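Borrelidin polyketide synthase, type I (Streptomyces parvulus, PDB 6OBT) probably acts as a dehydratase of borrelidin biosynthesis, removing water from a beta-hydroxyacyl intermediate to leave a carbon-carbon double bond in the growing polyketide chain. Local coordinates at residues A[229-234]-A[291-296]. Sequence-based numbering, arbitrary orientation.
Sequences GLFDAA and PVLTIG
In the double hot-dog fold of this polyketide synthase dehydratase, helix 228-236 packs on strand 291-301 where Phe231 reaches Leu293 and Ile295. The backbones are well separated, Phe231 CA lying 9.2 Å from Leu293 CA, and side chains span the gap. Phe231 has CG anti to its backbone N (chi1 -155°), which carries the ring out towards the strand. There Phe231 CE2 comes within 4.0 Å of Leu293 CD2, a methyl that approaches the ring obliquely, and the two side chains cross at about a right angle. Ile295 is reached at the ring's edge, near its plane: its CD1 stands 4.5 Å from Phe231 CE2. This same Ile295 CD1 is 4.5 Å from Leu293 CD2, so both methyls converge on the CE2 corner of the ring, one near its plane and one obliquely. Ala234 adds a looser approach, with its CB 5.0 Å from Leu293 CD2.

Val292 and Leu293 both face Ala284, forming a classic beta bulge; the helical psi of Val292 (-49°) fits it. Phe231 also touches Val84, Val87 and Glu88 of helix 83-97, linking strand and both helices. Next along the chain, Asp232 OD1 is hydrogen-bonded to His236 ND1, and the pair probably corresponds to the DxxxQ/H motif of related dehydratases.

With just 116 Å² buried in total and all three touching residues interior, the contact rests on dispersion and exclusion of water: it is a sparse hydrophobic join, lacking polar bonds to fix its direction.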
ATOM      1  N   GLY A 229      24.445   4.309  -9.203  1.00 35.77           N
ATOM      2  CA  GLY A 229      25.530   4.429 -10.166  1.00 39.33           C
ATOM      3  C   GLY A 229      26.867   4.065  -9.560  1.00 42.10           C
ATOM      4  O   GLY A 229      27.747   3.523 -10.243  1.00 39.57           O
ATOM      5  N   LEU A 230      27.033   4.355  -8.276  1.00 40.75           N
ATOM      6  CA  LEU A 230      28.263   4.007  -7.577  1.00 39.33           C
ATOM      7  C   LEU A 230      28.245   2.541  -7.163  1.00 37.10           C
ATOM      8  O   LEU A 230      29.240   1.828  -7.332  1.00 37.23           O
ATOM      9  CB  LEU A 230      28.429   4.922  -6.370  1.00 36.81           C
ATOM     10  CG  LEU A 230      29.658   4.720  -5.499  1.00 38.42           C
ATOM     11  CD1 LEU A 230      30.888   4.904  -6.358  1.00 39.00           C
ATOM     12  CD2 LEU A 230      29.655   5.705  -4.372  1.00 35.95           C
ATOM     13  N   PHE A 231      27.099   2.076  -6.650  1.00 33.82           N
ATOM     14  CA  PHE A 231      26.901   0.652  -6.403  1.00 35.25           C
ATOM     15  C   PHE A 231      27.201  -0.170  -7.661  1.00 37.80           C
ATOM     16  O   PHE A 231      27.897  -1.194  -7.597  1.00 37.91           O
ATOM     17  CB  PHE A 231      25.453   0.444  -5.914  1.00 35.60           C
ATOM     18  CG  PHE A 231      25.231  -0.788  -5.061  1.00 34.06           C
ATOM     19  CD1 PHE A 231      24.164  -0.831  -4.174  1.00 33.56           C
ATOM     20  CD2 PHE A 231      26.036  -1.908  -5.182  1.00 34.19           C
ATOM     21  CE1 PHE A 231      23.922  -1.947  -3.395  1.00 35.54           C
ATOM     22  CE2 PHE A 231      25.801  -3.027  -4.413  1.00 35.35           C
ATOM     23  CZ  PHE A 231      24.739  -3.053  -3.527  1.00 37.42           C
ATOM     24  N   ASP A 232      26.696   0.264  -8.827  1.00 36.28           N
ATOM     25  CA  ASP A 232      26.914  -0.526 -10.033  1.00 35.53           C
ATOM     26  C   ASP A 232      28.380  -0.500 -10.462  1.00 40.24           C
ATOM     27  O   ASP A 232      28.925  -1.515 -10.922  1.00 38.11           O
ATOM     28  CB  ASP A 232      26.034  -0.021 -11.180  1.00 35.85           C
ATOM     29  CG  ASP A 232      26.192  -0.850 -12.419  1.00 41.71           C
ATOM     30  OD1 ASP A 232      26.752  -0.352 -13.431  1.00 40.96           O
ATOM     31  OD2 ASP A 232      25.790  -2.030 -12.365  1.00 43.87           O
ATOM     32  N   ALA A 233      29.027   0.655 -10.343  1.00 39.65           N
ATOM     33  CA  ALA A 233      30.434   0.724 -10.736  1.00 42.49           C
ATOM     34  C   ALA A 233      31.314  -0.108  -9.809  1.00 44.35           C
ATOM     35  O   ALA A 233      32.357  -0.616 -10.244  1.00 48.98           O
ATOM     36  CB  ALA A 233      30.891   2.175 -10.764  1.00 46.02           C
ATOM     37  N   ALA A 234      30.900  -0.288  -8.549  1.00 42.43           N
ATOM     38  CA  ALA A 234      31.612  -1.191  -7.646  1.00 39.96           C
ATOM     39  C   ALA A 234      31.637  -2.607  -8.207  1.00 47.25           C
ATOM     40  O   ALA A 234      32.669  -3.293  -8.157  1.00 45.87           O
ATOM     41  CB  ALA A 234      30.961  -1.177  -6.261  1.00 42.74           C
ATOM     42  N   PRO A 291      34.391   1.416   6.872  1.00 33.75           N
ATOM     43  CA  PRO A 291      33.657   0.436   6.065  1.00 34.57           C
ATOM     44  C   PRO A 291      32.379   1.047   5.498  1.00 34.47           C
ATOM     45  O   PRO A 291      31.765   1.927   6.109  1.00 32.30           O
ATOM     46  CB  PRO A 291      33.359  -0.687   7.070  1.00 36.29           C
ATOM     47  CG  PRO A 291      34.400  -0.541   8.106  1.00 41.46           C
ATOM     48  CD  PRO A 291      34.624   0.932   8.242  1.00 37.62           C
ATOM     49  N   VAL A 292      32.019   0.612   4.285  1.00 36.90           N
ATOM     50  CA  VAL A 292      30.802   1.073   3.611  1.00 35.43           C
ATOM     51  C   VAL A 292      29.971  -0.128   3.168  1.00 36.29           C
ATOM     52  O   VAL A 292      28.763  -0.187   3.420  1.00 34.14           O
ATOM     53  CB  VAL A 292      31.114   1.977   2.395  1.00 35.35           C
ATOM     54  CG1 VAL A 292      29.796   2.390   1.662  1.00 29.19           C
ATOM     55  CG2 VAL A 292      31.920   3.208   2.794  1.00 37.00           C
ATOM     56  N   LEU A 293      30.596  -1.098   2.500  1.00 33.32           N
ATOM     57  CA  LEU A 293      29.812  -2.169   1.900  1.00 34.50           C
ATOM     58  C   LEU A 293      30.586  -3.475   1.898  1.00 40.38           C
ATOM     59  O   LEU A 293      31.796  -3.493   1.627  1.00 41.71           O
ATOM     60  CB  LEU A 293      29.390  -1.793   0.468  1.00 36.85           C
ATOM     61  CG  LEU A 293      28.736  -2.827  -0.454  1.00 41.29           C
ATOM     62  CD1 LEU A 293      27.247  -2.990  -0.128  1.00 34.87           C
ATOM     63  CD2 LEU A 293      28.936  -2.438  -1.921  1.00 39.09           C
ATOM     64  N   THR A 294      29.876  -4.568   2.203  1.00 29.97           N
ATOM     65  CA  THR A 294      30.394  -5.921   2.008  1.00 40.06           C
ATOM     66  C   THR A 294      29.382  -6.759   1.237  1.00 39.06           C
ATOM     67  O   THR A 294      28.178  -6.704   1.516  1.00 40.72           O
ATOM     68  CB  THR A 294      30.730  -6.598   3.353  1.00 50.45           C
ATOM     69  OG1 THR A 294      29.636  -6.447   4.266  1.00 56.72           O
ATOM     70  CG2 THR A 294      31.958  -5.963   3.970  1.00 48.43           C
ATOM     71  N   ILE A 295      29.879  -7.531   0.268  1.00 37.20           N
ATOM     72  CA  ILE A 295      29.115  -8.566  -0.429  1.00 38.66           C
ATOM     73  C   ILE A 295      29.822  -9.893  -0.185  1.00 38.23           C
ATOM     74  O   ILE A 295      30.927 -10.121  -0.698  1.00 45.62           O
ATOM     75  CB  ILE A 295      28.981  -8.295  -1.933  1.00 42.34           C
ATOM     76  CG1 ILE A 295      28.419  -6.904  -2.214  1.00 41.43           C
ATOM     77  CG2 ILE A 295      28.092  -9.344  -2.585  1.00 43.15           C
ATOM     78  CD1 ILE A 295      28.411  -6.571  -3.742  1.00 38.57           C
ATOM     79  N   GLY A 296      29.173 -10.776   0.578  1.00 46.63           N
ATOM     80  CA  GLY A 296      29.769 -12.063   0.892  1.00 49.43           C
ATOM     81  C   GLY A 296      30.025 -12.928  -0.328  1.00 51.58           C
ATOM     82  O   GLY A 296      31.030 -13.638  -0.393  1.00 51.57           O
TER